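Local coordinates for acetoin utilization protein (Exiguobacterium sibiricum, PDB 2Q04) that is probably an acyltransferase of the GNAT family, named for acetoin utilization, whose substrate is not established, at residues F3-T11 / V19-S27; V149-E157 / S177-A185. One frame throughout, in Å; residues are numbered along the deposited sequence.

Contact 1: residues F3-T11 / V19-S27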
ATOM      1  N   PHE A   3       8.651  14.346  -8.002  1.00 76.07           N
ATOM      2  CA  PHE A   3       9.881  13.548  -7.913  1.00 74.57           C
ATOM      3  C   PHE A   3      10.021  12.508  -9.024  1.00 72.19           C
ATOM      4  O   PHE A   3       9.049  12.156  -9.694  1.00 70.80           O
ATOM      5  CB  PHE A   3       9.971  12.857  -6.543  1.00 75.43           C
ATOM      6  CG  PHE A   3      10.702  13.653  -5.522  1.00 76.38           C
ATOM      7  CD1 PHE A   3      12.091  13.840  -5.630  1.00 77.43           C
ATOM      8  CD2 PHE A   3      10.026  14.239  -4.459  1.00 74.03           C
ATOM      9  CE1 PHE A   3      12.774  14.588  -4.704  1.00 79.16           C
ATOM     10  CE2 PHE A   3      10.703  14.985  -3.523  1.00 76.57           C
ATOM     11  CZ  PHE A   3      12.087  15.165  -3.641  1.00 79.06           C
ATOM     12  N   GLU A   4      11.255  12.024  -9.204  1.00 70.58           N
ATOM     13  CA  GLU A   4      11.562  10.998 -10.204  1.00 69.15           C
ATOM     14  C   GLU A   4      11.420   9.636  -9.576  1.00 67.57           C
ATOM     15  O   GLU A   4      11.639   9.472  -8.372  1.00 68.38           O
ATOM     16  CB  GLU A   4      12.993  11.169 -10.740  1.00 69.45           C
ATOM     17  CG  GLU A   4      13.193  12.399 -11.629  1.00 70.31           C
ATOM     18  CD  GLU A   4      12.972  13.703 -10.886  1.00 70.92           C
ATOM     19  OE1 GLU A   4      13.123  13.713  -9.643  1.00 69.69           O
ATOM     20  OE2 GLU A   4      12.647  14.718 -11.544  1.00 71.54           O
ATOM     21  N   LYS A   5      11.074   8.649 -10.388  1.00 65.10           N
ATOM     22  CA  LYS A   5      10.829   7.305  -9.887  1.00 62.77           C
ATOM     23  C   LYS A   5      12.023   6.392 -10.169  1.00 61.35           C
ATOM     24  O   LYS A   5      12.372   6.142 -11.331  1.00 61.39           O
ATOM     25  CB  LYS A   5       9.550   6.735 -10.513  1.00 62.78           C
ATOM     26  CG  LYS A   5       8.260   7.470 -10.068  1.00 61.27           C
ATOM     27  CD  LYS A   5       7.058   7.034 -10.882  1.00 61.82           C
ATOM     28  CE  LYS A   5       5.923   8.024 -10.761  1.00 61.93           C
ATOM     29  NZ  LYS A   5       4.801   7.715 -11.707  1.00 61.50           N
ATOM     30  N   GLN A   6      12.673   5.937  -9.099  1.00 59.08           N
ATOM     31  CA  GLN A   6      13.821   5.043  -9.212  1.00 56.95           C
ATOM     32  C   GLN A   6      13.353   3.583  -9.245  1.00 56.35           C
ATOM     33  O   GLN A   6      12.752   3.083  -8.285  1.00 54.85           O
ATOM     34  CB  GLN A   6      14.780   5.257  -8.030  1.00 56.82           C
ATOM     35  CG  GLN A   6      16.143   4.575  -8.187  1.00 55.60           C
ATOM     36  CD  GLN A   6      16.923   4.533  -6.889  1.00 55.99           C
ATOM     37  OE1 GLN A   6      16.483   3.937  -5.906  1.00 58.08           O
ATOM     38  NE2 GLN A   6      18.088   5.151  -6.882  1.00 55.39           N
ATOM     39  N   PHE A   7      13.630   2.909 -10.357  1.00 56.96           N
ATOM     40  CA  PHE A   7      13.316   1.496 -10.495  1.00 56.86           C
ATOM     41  C   PHE A   7      14.280   0.668  -9.662  1.00 56.34           C
ATOM     42  O   PHE A   7      15.486   0.834  -9.755  1.00 55.35           O
ATOM     43  CB  PHE A   7      13.412   1.065 -11.967  1.00 56.40           C
ATOM     44  CG  PHE A   7      13.142  -0.402 -12.187  1.00 56.75           C
ATOM     45  CD1 PHE A   7      11.847  -0.861 -12.409  1.00 57.12           C
ATOM     46  CD2 PHE A   7      14.173  -1.326 -12.142  1.00 55.23           C
ATOM     47  CE1 PHE A   7      11.596  -2.213 -12.599  1.00 56.05           C
ATOM     48  CE2 PHE A   7      13.921  -2.682 -12.320  1.00 55.15           C
ATOM     49  CZ  PHE A   7      12.635  -3.119 -12.555  1.00 55.05           C
ATOM     50  N   ASN A   8      13.736  -0.218  -8.846  1.00 56.81           N
ATOM     51  CA  ASN A   8      14.550  -1.121  -8.049  1.00 57.11           C
ATOM     52  C   ASN A   8      14.094  -2.540  -8.231  1.00 56.26           C
ATOM     53  O   ASN A   8      12.967  -2.781  -8.625  1.00 56.74           O
ATOM     54  CB  ASN A   8      14.496  -0.723  -6.580  1.00 57.43           C
ATOM     55  CG  ASN A   8      15.255   0.553  -6.302  1.00 58.32           C
ATOM     56  OD1 ASN A   8      16.495   0.564  -6.287  1.00 57.96           O
ATOM     57  ND2 ASN A   8      14.524   1.648  -6.108  1.00 53.68           N
ATOM     58  N   HIS A   9      14.988  -3.485  -7.966  1.00 55.92           N
ATOM     59  CA  HIS A   9      14.706  -4.889  -8.201  1.00 55.29           C
ATOM     60  C   HIS A   9      15.457  -5.787  -7.236  1.00 54.95           C
ATOM     61  O   HIS A   9      16.632  -5.587  -6.982  1.00 54.53           O
ATOM     62  CB  HIS A   9      15.097  -5.268  -9.634  1.00 55.19           C
ATOM     63  CG  HIS A   9      15.159  -6.745  -9.870  1.00 54.66           C
ATOM     64  ND1 HIS A   9      16.260  -7.502  -9.541  1.00 52.55           N
ATOM     65  CD2 HIS A   9      14.241  -7.609 -10.362  1.00 54.71           C
ATOM     66  CE1 HIS A   9      16.016  -8.770  -9.816  1.00 53.79           C
ATOM     67  NE2 HIS A   9      14.800  -8.859 -10.322  1.00 52.93           N
ATOM     68  N   ARG A  10      14.763  -6.793  -6.720  1.00 55.04           N
ATOM     69  CA  ARG A  10      15.393  -7.867  -5.956  1.00 55.22           C
ATOM     70  C   ARG A  10      14.699  -9.185  -6.312  1.00 55.41           C
ATOM     71  O   ARG A  10      13.505  -9.201  -6.633  1.00 55.63           O
ATOM     72  CB  ARG A  10      15.274  -7.614  -4.448  1.00 55.39           C
ATOM     73  CG  ARG A  10      15.978  -6.347  -3.942  1.00 56.09           C
ATOM     74  CD  ARG A  10      17.475  -6.479  -3.969  1.00 56.93           C
ATOM     75  NE  ARG A  10      18.132  -5.378  -3.253  1.00 58.23           N
ATOM     76  CZ  ARG A  10      18.375  -4.163  -3.771  1.00 57.54           C
ATOM     77  NH1 ARG A  10      18.001  -3.868  -5.012  1.00 57.93           N
ATOM     78  NH2 ARG A  10      18.988  -3.236  -3.036  1.00 58.39           N
ATOM     79  N   THR A  11      15.456 -10.273  -6.304  1.00 55.06           N
ATOM     80  CA  THR A  11      14.891 -11.592  -6.516  1.00 54.67           C
ATOM     81  C   THR A  11      14.664 -12.264  -5.175  1.00 54.97           C
ATOM     82  O   THR A  11      15.583 -12.418  -4.391  1.00 55.69           O
ATOM     83  CB  THR A  11      15.808 -12.465  -7.364  1.00 55.06           C
ATOM     84  OG1 THR A  11      15.935 -11.896  -8.672  1.00 53.88           O
ATOM     85  CG2 THR A  11      15.247 -13.890  -7.481  1.00 53.87           C
ATOM     86  N   VAL A  19      10.915 -15.256  -7.164  1.00 54.30           N
ATOM     87  CA  VAL A  19       9.947 -14.222  -7.534  1.00 54.53           C
ATOM     88  C   VAL A  19      10.664 -12.893  -7.696  1.00 53.98           C
ATOM     89  O   VAL A  19      11.444 -12.496  -6.838  1.00 53.78           O
ATOM     90  CB  VAL A  19       8.821 -14.067  -6.429  1.00 54.40           C
ATOM     91  CG1 VAL A  19       7.808 -13.019  -6.842  1.00 54.19           C
ATOM     92  CG2 VAL A  19       8.132 -15.407  -6.167  1.00 52.73           C
ATOM     93  N   GLU A  20      10.406 -12.211  -8.804  1.00 53.86           N
ATOM     94  CA  GLU A  20      11.038 -10.932  -9.062  1.00 54.05           C
ATOM     95  C   GLU A  20      10.215  -9.817  -8.455  1.00 54.84           C
ATOM     96  O   GLU A  20       9.018  -9.648  -8.772  1.00 54.46           O
ATOM     97  CB  GLU A  20      11.225 -10.705 -10.562  1.00 53.42           C
ATOM     98  CG  GLU A  20      11.863 -11.884 -11.290  1.00 52.93           C
ATOM     99  CD  GLU A  20      13.088 -12.438 -10.568  1.00 51.71           C
ATOM    100  OE1 GLU A  20      13.922 -11.636 -10.096  1.00 49.08           O
ATOM    101  OE2 GLU A  20      13.214 -13.679 -10.478  1.00 46.81           O
ATOM    102  N   ILE A  21      10.840  -9.083  -7.546  1.00 55.53           N
ATOM    103  CA  ILE A  21      10.192  -7.988  -6.860  1.00 55.80           C
ATOM    104  C   ILE A  21      10.805  -6.692  -7.328  1.00 55.50           C
ATOM    105  O   ILE A  21      11.965  -6.412  -7.053  1.00 55.05           O
ATOM    106  CB  ILE A  21      10.331  -8.140  -5.355  1.00 55.87           C
ATOM    107  CG1 ILE A  21       9.629  -9.435  -4.920  1.00 57.21           C
ATOM    108  CG2 ILE A  21       9.720  -6.927  -4.631  1.00 57.11           C
ATOM    109  CD1 ILE A  21       9.749  -9.729  -3.515  1.00 61.23           C
ATOM    110  N   GLU A  22      10.020  -5.901  -8.057  1.00 55.81           N
ATOM    111  CA  GLU A  22      10.560  -4.771  -8.759  1.00 55.74           C
ATOM    112  C   GLU A  22       9.532  -3.669  -8.993  1.00 56.31           C
ATOM    113  O   GLU A  22       8.332  -3.926  -9.102  1.00 55.73           O
ATOM    114  CB  GLU A  22      11.109  -5.237 -10.102  1.00 55.73           C
ATOM    115  CG  GLU A  22      10.025  -5.824 -11.030  1.00 55.37           C
ATOM    116  CD  GLU A  22      10.590  -6.487 -12.252  1.00 56.26           C
ATOM    117  OE1 GLU A  22      11.653  -7.132 -12.152  1.00 58.68           O
ATOM    118  OE2 GLU A  22       9.946  -6.405 -13.313  1.00 57.48           O
ATOM    119  N   GLY A  23      10.038  -2.447  -9.150  1.00 57.18           N
ATOM    120  CA  GLY A  23       9.214  -1.302  -9.488  1.00 57.66           C
ATOM    121  C   GLY A  23       9.879  -0.014  -9.037  1.00 58.46           C
ATOM    122  O   GLY A  23      10.953  -0.055  -8.422  1.00 58.59           O
ATOM    123  N   PRO A  24       9.222   1.151  -9.304  1.00 59.05           N
ATOM    124  CA  PRO A  24       7.912   1.240  -9.974  1.00 58.22           C
ATOM    125  C   PRO A  24       7.947   0.808 -11.455  1.00 57.92           C
ATOM    126  O   PRO A  24       8.894   1.138 -12.190  1.00 57.60           O
ATOM    127  CB  PRO A  24       7.544   2.739  -9.851  1.00 57.87           C
ATOM    128  CG  PRO A  24       8.507   3.309  -8.853  1.00 59.17           C
ATOM    129  CD  PRO A  24       9.730   2.482  -8.917  1.00 59.13           C
ATOM    130  N   VAL A  25       6.920   0.061 -11.862  1.00 57.69           N
ATOM    131  CA  VAL A  25       6.794  -0.445 -13.234  1.00 57.48           C
ATOM    132  C   VAL A  25       5.925   0.509 -14.050  1.00 57.13           C
ATOM    133  O   VAL A  25       4.885   0.962 -13.581  1.00 57.11           O
ATOM    134  CB  VAL A  25       6.129  -1.862 -13.244  1.00 57.23           C
ATOM    135  CG1 VAL A  25       6.073  -2.419 -14.645  1.00 58.57           C
ATOM    136  CG2 VAL A  25       6.883  -2.820 -12.304  1.00 57.31           C
ATOM    137  N   THR A  26       6.345   0.800 -15.272  1.00 57.20           N
ATOM    138  CA  THR A  26       5.600   1.724 -16.128  1.00 56.99           C
ATOM    139  C   THR A  26       4.300   1.096 -16.576  1.00 57.00           C
ATOM    140  O   THR A  26       4.160  -0.126 -16.581  1.00 56.70           O
ATOM    141  CB  THR A  26       6.392   2.111 -17.375  1.00 56.19           C
ATOM    142  OG1 THR A  26       6.609   0.953 -18.175  1.00 56.35           O
ATOM    143  CG2 THR A  26       7.725   2.734 -16.998  1.00 56.10           C
ATOM    144  N   SER A  27       3.349   1.947 -16.964  1.00 57.47           N
ATOM    145  CA  SER A  27       2.053   1.495 -17.465  1.00 57.61           C
ATOM    146  C   SER A  27       2.223   0.596 -18.683  1.00 57.41           C
ATOM    147  O   SER A  27       1.602  -0.471 -18.771  1.00 57.11           O
ATOM    148  CB  SER A  27       1.187   2.701 -17.844  1.00 57.50           C
ATOM    149  OG  SER A  27       1.005   3.555 -16.747  1.00 59.06           O
TER
HETATM  150  O   HOH W   1      11.626   1.260  -5.815  1.00 46.12           O
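The N-terminal beta hairpin, strands 8-12 and 19-23, edges the central sheet and is zipped by two hydrogen-bonded antiparallel pairs, Asn-8 with Gly-23 and Arg-10 with Ile-21. Arg-10 N gives to Ile-21 O at 2.8 Å, and the amide of Ile-21 returns the bond. On the face carrying His-9, Thr-11, Glu-20 and Glu-22, His-9 NE2 reaches Glu-20 OE1 at 2.9 Å on its anti lone pair, ring and carboxylate only 12° from coplanar. Thr-11 OG1 is modelled so close to Glu-20 OE1 that this second bond is doubtful in its detail. With CG anti to the backbone N (chi1 178°), the Phe-7 ring swings over the partner strand, where its CZ lies 3.6 Å from Glu-22 CB and its edge meets Pro-24 O. Glu-22 OE1 comes within 3.2 Å of His-9 CD2, but its salt bridge is to Arg-67 on the neighbouring strand. On the other face Ile-21 packs against helix 112-121. A water joins Asn-8 ND2 to Gly-23 O, the carbonyl of the cis peptide that leads into Pro-24. The Glu-20 bond would probably fix the His-9 ring's rotation and favour a proton on NE2, with Arg-67 tempering Glu-22.

Contact 2: residues V149-E157 / S177-A185. With EDO (1,2-ethanediol), chain J; EDO (1,2-ethanediol), chain K.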
ATOM      1  N   VAL A 149      -9.784 -12.701  12.590  1.00 56.55           N
ATOM      2  CA  VAL A 149      -9.606 -11.284  12.241  1.00 56.49           C
ATOM      3  C   VAL A 149      -8.422 -10.641  12.988  1.00 56.68           C
ATOM      4  O   VAL A 149      -7.684  -9.831  12.416  1.00 56.47           O
ATOM      5  CB  VAL A 149     -10.889 -10.437  12.505  1.00 56.86           C
ATOM      6  CG1 VAL A 149     -10.649  -8.982  12.135  1.00 57.73           C
ATOM      7  CG2 VAL A 149     -12.056 -10.975  11.718  1.00 59.23           C
ATOM      8  N   TRP A 150      -8.233 -11.020  14.249  1.00 57.19           N
ATOM      9  CA  TRP A 150      -7.224 -10.389  15.084  1.00 57.08           C
ATOM     10  C   TRP A 150      -5.829 -10.953  14.805  1.00 56.96           C
ATOM     11  O   TRP A 150      -4.847 -10.209  14.824  1.00 57.42           O
ATOM     12  CB  TRP A 150      -7.621 -10.517  16.559  1.00 57.30           C
ATOM     13  CG  TRP A 150      -9.121 -10.233  16.789  1.00 55.57           C
ATOM     14  CD1 TRP A 150     -10.120 -11.157  16.918  1.00 57.79           C
ATOM     15  CD2 TRP A 150      -9.767  -8.943  16.817  1.00 54.93           C
ATOM     16  NE1 TRP A 150     -11.343 -10.526  17.073  1.00 56.84           N
ATOM     17  CE2 TRP A 150     -11.155  -9.171  17.013  1.00 55.00           C
ATOM     18  CE3 TRP A 150      -9.309  -7.627  16.715  1.00 54.77           C
ATOM     19  CZ2 TRP A 150     -12.086  -8.125  17.107  1.00 55.99           C
ATOM     20  CZ3 TRP A 150     -10.242  -6.580  16.811  1.00 57.41           C
ATOM     21  CH2 TRP A 150     -11.611  -6.842  17.005  1.00 56.42           C
ATOM     22  N   ASP A 151      -5.752 -12.250  14.466  1.00 56.96           N
ATOM     23  CA  ASP A 151      -4.486 -12.853  14.014  1.00 56.88           C
ATOM     24  C   ASP A 151      -4.066 -12.215  12.704  1.00 56.65           C
ATOM     25  O   ASP A 151      -2.890 -11.906  12.502  1.00 57.08           O
ATOM     26  CB  ASP A 151      -4.645 -14.363  13.841  1.00 57.23           C
ATOM     27  CG  ASP A 151      -5.047 -15.054  15.122  1.00 57.54           C
ATOM     28  OD1 ASP A 151      -4.925 -14.428  16.198  1.00 58.05           O
ATOM     29  OD2 ASP A 151      -5.507 -16.210  15.054  1.00 58.87           O
ATOM     30  N   TYR A 152      -5.040 -11.997  11.820  1.00 56.33           N
ATOM     31  CA  TYR A 152      -4.782 -11.342  10.546  1.00 56.31           C
ATOM     32  C   TYR A 152      -4.251  -9.946  10.772  1.00 56.21           C
ATOM     33  O   TYR A 152      -3.279  -9.538  10.159  1.00 55.85           O
ATOM     34  CB  TYR A 152      -6.064 -11.260   9.703  1.00 56.42           C
ATOM     35  CG  TYR A 152      -5.811 -10.751   8.308  1.00 56.77           C
ATOM     36  CD1 TYR A 152      -5.595  -9.391   8.070  1.00 57.14           C
ATOM     37  CD2 TYR A 152      -5.694 -11.633   7.236  1.00 57.41           C
ATOM     38  CE1 TYR A 152      -5.299  -8.919   6.799  1.00 57.40           C
ATOM     39  CE2 TYR A 152      -5.401 -11.171   5.954  1.00 57.09           C
ATOM     40  CZ  TYR A 152      -5.208  -9.807   5.744  1.00 58.95           C
ATOM     41  OH  TYR A 152      -4.914  -9.340   4.484  1.00 58.21           O
ATOM     42  N   ARG A 153      -4.928  -9.205  11.640  1.00 56.60           N
ATOM     43  CA  ARG A 153      -4.539  -7.835  11.960  1.00 56.53           C
ATOM     44  C   ARG A 153      -3.119  -7.759  12.516  1.00 56.55           C
ATOM     45  O   ARG A 153      -2.325  -6.922  12.089  1.00 56.96           O
ATOM     46  CB  ARG A 153      -5.545  -7.220  12.956  1.00 57.11           C
ATOM     47  CG  ARG A 153      -5.030  -5.971  13.731  1.00 57.44           C
ATOM     48  CD  ARG A 153      -4.719  -4.804  12.815  1.00 58.70           C
ATOM     49  NE  ARG A 153      -4.018  -3.735  13.526  1.00 59.79           N
ATOM     50  CZ  ARG A 153      -4.618  -2.767  14.234  1.00 61.00           C
ATOM     51  NH1 ARG A 153      -5.931  -2.704  14.316  1.00 58.86           N
ATOM     52  NH2 ARG A 153      -3.891  -1.853  14.850  1.00 64.19           N
ATOM     53  N   LYS A 154      -2.799  -8.648  13.447  1.00 57.22           N
ATOM     54  CA  LYS A 154      -1.478  -8.671  14.068  1.00 57.46           C
ATOM     55  C   LYS A 154      -0.380  -8.959  13.040  1.00 57.29           C
ATOM     56  O   LYS A 154       0.651  -8.284  13.020  1.00 57.17           O
ATOM     57  CB  LYS A 154      -1.459  -9.698  15.200  1.00 57.60           C
ATOM     58  CG  LYS A 154      -2.354  -9.292  16.413  1.00 57.89           C
ATOM     59  CD  LYS A 154      -2.776 -10.506  17.263  1.00 57.03           C
ATOM     60  CE  LYS A 154      -3.874 -10.131  18.256  1.00 57.38           C
ATOM     61  NZ  LYS A 154      -4.436 -11.315  18.970  1.00 60.07           N
ATOM     62  N   ILE A 155      -0.647  -9.906  12.144  1.00 57.34           N
ATOM     63  CA  ILE A 155       0.302 -10.275  11.085  1.00 57.26           C
ATOM     64  C   ILE A 155       0.441  -9.161  10.057  1.00 57.07           C
ATOM     65  O   ILE A 155       1.536  -8.813   9.665  1.00 57.54           O
ATOM     66  CB  ILE A 155      -0.143 -11.587  10.384  1.00 56.70           C
ATOM     67  CG1 ILE A 155      -0.054 -12.758  11.374  1.00 57.87           C
ATOM     68  CG2 ILE A 155       0.722 -11.862   9.175  1.00 57.63           C
ATOM     69  CD1 ILE A 155      -0.875 -13.964  10.981  1.00 59.80           C
HETATM   70  N   MSE A 156      -0.678  -8.612   9.629  1.00 57.13           N
HETATM   71  CA  MSE A 156      -0.673  -7.561   8.642  1.00 56.79           C
HETATM   72  C   MSE A 156       0.030  -6.314   9.171  1.00 56.91           C
HETATM   73  O   MSE A 156       0.690  -5.598   8.417  1.00 56.67           O
HETATM   74  CB  MSE A 156      -2.102  -7.231   8.224  1.00 56.92           C
HETATM   75  CG  MSE A 156      -2.210  -6.093   7.229  1.00 57.22           C
HETATM   76 SE   MSE A 156      -2.191  -4.339   8.083  0.75 55.13          SE
HETATM   77  CE  MSE A 156      -3.824  -4.519   9.228  1.00 57.93           C
ATOM     78  N   GLU A 157      -0.111  -6.047  10.468  1.00 57.18           N
ATOM     79  CA  GLU A 157       0.489  -4.836  11.049  1.00 57.76           C
ATOM     80  C   GLU A 157       1.994  -4.963  11.126  1.00 57.64           C
ATOM     81  O   GLU A 157       2.709  -4.033  10.786  1.00 57.25           O
ATOM     82  CB  GLU A 157      -0.103  -4.516  12.433  1.00 58.61           C
ATOM     83  CG  GLU A 157       0.199  -3.075  12.919  1.00 58.21           C
ATOM     84  CD  GLU A 157      -0.288  -2.806  14.364  1.00 58.74           C
ATOM     85  OE1 GLU A 157      -1.237  -3.480  14.815  1.00 59.25           O
ATOM     86  OE2 GLU A 157       0.284  -1.911  15.035  1.00 56.70           O
ATOM     87  N   SER A 177     -15.107   2.304  13.109  1.00 56.13           N
ATOM     88  CA  SER A 177     -16.306   1.447  13.194  1.00 56.07           C
ATOM     89  C   SER A 177     -16.000   0.027  13.705  1.00 56.55           C
ATOM     90  O   SER A 177     -16.904  -0.701  14.113  1.00 56.74           O
ATOM     91  CB  SER A 177     -16.971   1.335  11.827  1.00 55.51           C
ATOM     92  OG  SER A 177     -16.276   0.420  10.998  1.00 54.05           O
ATOM     93  N   HIS A 178     -14.740  -0.376  13.617  1.00 56.74           N
ATOM     94  CA  HIS A 178     -14.313  -1.729  14.041  1.00 56.27           C
ATOM     95  C   HIS A 178     -12.837  -1.661  14.478  1.00 56.12           C
ATOM     96  O   HIS A 178     -11.995  -1.243  13.706  1.00 56.27           O
ATOM     97  CB  HIS A 178     -14.455  -2.730  12.843  1.00 55.65           C
ATOM     98  CG  HIS A 178     -14.387  -4.191  13.241  1.00 53.51           C
ATOM     99  ND1 HIS A 178     -13.213  -4.814  13.604  1.00 49.64           N
ATOM    100  CD2 HIS A 178     -15.341  -5.156  13.253  1.00 50.69           C
ATOM    101  CE1 HIS A 178     -13.455  -6.086  13.870  1.00 49.46           C
ATOM    102  NE2 HIS A 178     -14.737  -6.317  13.662  1.00 48.43           N
ATOM    103  N   PRO A 179     -12.533  -2.066  15.740  1.00 56.08           N
ATOM    104  CA  PRO A 179     -11.166  -1.973  16.268  1.00 56.27           C
ATOM    105  C   PRO A 179     -10.100  -2.682  15.415  1.00 56.44           C
ATOM    106  O   PRO A 179      -8.928  -2.351  15.509  1.00 56.38           O
ATOM    107  CB  PRO A 179     -11.264  -2.650  17.624  1.00 56.31           C
ATOM    108  CG  PRO A 179     -12.632  -2.548  18.004  1.00 56.71           C
ATOM    109  CD  PRO A 179     -13.464  -2.549  16.761  1.00 56.57           C
ATOM    110  N   ALA A 180     -10.505  -3.676  14.634  1.00 56.45           N
ATOM    111  CA  ALA A 180      -9.560  -4.395  13.781  1.00 56.49           C
ATOM    112  C   ALA A 180      -9.046  -3.503  12.639  1.00 56.49           C
ATOM    113  O   ALA A 180      -7.895  -3.648  12.189  1.00 55.78           O
ATOM    114  CB  ALA A 180     -10.186  -5.649  13.223  1.00 56.26           C
ATOM    115  N   ASN A 181      -9.891  -2.585  12.161  1.00 56.63           N
ATOM    116  CA  ASN A 181      -9.459  -1.629  11.124  1.00 56.27           C
ATOM    117  C   ASN A 181      -8.368  -0.741  11.685  1.00 56.43           C
ATOM    118  O   ASN A 181      -8.244  -0.590  12.908  1.00 56.52           O
ATOM    119  CB  ASN A 181     -10.621  -0.766  10.640  1.00 55.64           C
ATOM    120  CG  ASN A 181     -11.769  -1.577  10.101  1.00 55.12           C
ATOM    121  OD1 ASN A 181     -11.600  -2.728   9.690  1.00 53.18           O
ATOM    122  ND2 ASN A 181     -12.957  -0.988  10.107  1.00 53.58           N
ATOM    123  N   CYS A 182      -7.570  -0.153  10.817  1.00 56.50           N
ATOM    124  CA  CYS A 182      -6.520   0.722  11.283  1.00 57.66           C
ATOM    125  C   CYS A 182      -5.963   1.671  10.231  1.00 57.45           C
ATOM    126  O   CYS A 182      -6.021   1.415   9.033  1.00 57.16           O
ATOM    127  CB  CYS A 182      -5.366  -0.097  11.898  1.00 58.49           C
ATOM    128  SG  CYS A 182      -4.433  -1.135  10.725  1.00 58.91           S
ATOM    129  N   LEU A 183      -5.465   2.793  10.714  1.00 57.43           N
ATOM    130  CA  LEU A 183      -4.715   3.720   9.925  1.00 56.89           C
ATOM    131  C   LEU A 183      -3.274   3.558  10.313  1.00 56.70           C
ATOM    132  O   LEU A 183      -2.948   3.482  11.493  1.00 56.85           O
ATOM    133  CB  LEU A 183      -5.166   5.158  10.231  1.00 57.31           C
ATOM    134  CG  LEU A 183      -4.228   6.302   9.823  1.00 56.74           C
ATOM    135  CD1 LEU A 183      -4.184   6.468   8.294  1.00 56.34           C
ATOM    136  CD2 LEU A 183      -4.685   7.584  10.491  1.00 56.98           C
HETATM  137  N   MSE A 184      -2.411   3.474   9.335  1.00 56.28           N
HETATM  138  CA  MSE A 184      -0.982   3.400   9.593  1.00 54.73           C
HETATM  139  C   MSE A 184      -0.292   4.375   8.702  1.00 56.04           C
HETATM  140  O   MSE A 184      -0.836   4.767   7.673  1.00 56.43           O
HETATM  141  CB  MSE A 184      -0.449   1.992   9.325  1.00 54.33           C
HETATM  142  CG  MSE A 184      -1.092   0.930  10.154  1.00 50.33           C
HETATM  143 SE   MSE A 184      -0.330  -0.771   9.828  0.75 43.46          SE
HETATM  144  CE  MSE A 184       1.463  -0.427  10.495  1.00 58.66           C
ATOM    145  N   ALA A 185       0.916   4.769   9.070  1.00 56.64           N
ATOM    146  CA  ALA A 185       1.653   5.717   8.260  1.00 57.14           C
ATOM    147  C   ALA A 185       3.152   5.674   8.493  1.00 56.96           C
ATOM    148  O   ALA A 185       3.610   5.431   9.587  1.00 57.31           O
ATOM    149  CB  ALA A 185       1.134   7.109   8.485  1.00 57.94           C
TER
HETATM  150  C1  EDO J 214      -5.203  -7.585   2.485  1.00 80.42           C
HETATM  151  O1  EDO J 214      -4.542  -6.880   3.560  1.00 76.23           O
HETATM  152  C2  EDO J 214      -5.480  -6.645   1.329  1.00 79.86           C
HETATM  153  O2  EDO J 214      -6.503  -7.193   0.500  1.00 81.33           O
HETATM  154  C1  EDO K 215      -8.902   3.214  16.253  1.00 48.68           C
HETATM  155  O1  EDO K 215      -8.300   4.524  16.362  1.00 38.74           O
HETATM  156  C2  EDO K 215      -8.229   2.430  15.119  1.00 48.59           C
HETATM  157  O2  EDO K 215      -8.524   1.020  15.200  1.00 55.26           O
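Glu-157 OE1 is gripped by two nitrogens of Arg-153, one turn earlier on the same helix: NE and NH2 each lie 3.1 Å from Glu-157 OE1, side-on, reaching it from the same face of the carboxylate. The remaining nitrogen crosses to the turn, where Arg-153 NH1 gives a hydrogen bond to Ala-180 O at 3.0 Å. That bond is bent, and the donor stands 63° above the carbonyl plane. CG of Arg-153 leaves anti to the backbone N (chi1 161°) and the chain then bends at chi2, which lays the guanidinium against Cys-182, whose CB sits 3.5 Å above one face, toward the rim. An alanine at Arg-153 would remove these bonds and is likely to leave the Glu-157 carboxylate without its mate and Ala-180 O without its link to the helix. Segment 149-157 of helix 149-162 runs nearly parallel to segment 182-185 of the sheet strand 182-187, with 8° between the segment axes, and the type I turn from His-178 to Asn-181 leads into that strand. Within the turn, Ala-180 N donates to His-178 ND1 in the plane of the imidazole. Trp-150 reaches the turn with its six-membered ring: CZ3 lies 3.7 Å from Ala-180 CB, while the ring and that of His-178 are near parallel but slid apart, barely overlapping. Val-149 CG1 touches Ala-180 CB from the helix side at 3.5 Å. Farther along, the apolar layer continues through Met-156 and Met-184, both modelled as selenomethionine: Met-156 CE meets Cys-182 SG at 3.8 Å and the methyl of Met-184 rests on Glu-157 CG.

From the N terminus, contact 1 comes first: the chain enters along 3-11, turns through seven residues and returns on 19-27, closing a local hairpin. The strand 19-23 then pairs with 62-68, which carries the hairpin into the mixed sheet. The chain goes on through strands 71-79, 95-103 and 130-135 before contact 2 opens at helix 149-162. A nineteen-residue excursion, holding the end of that helix, strand 166-168 and helix 173-176, closes when 177-185 comes back and strand 182-187 pairs with both 130-135 and 166-168. The contacts follow in series, neither nested nor crossed. The centres of contacts 1 and 2 are 27 Å apart, on opposite sides of the chain's centre, and the common sheet joins them.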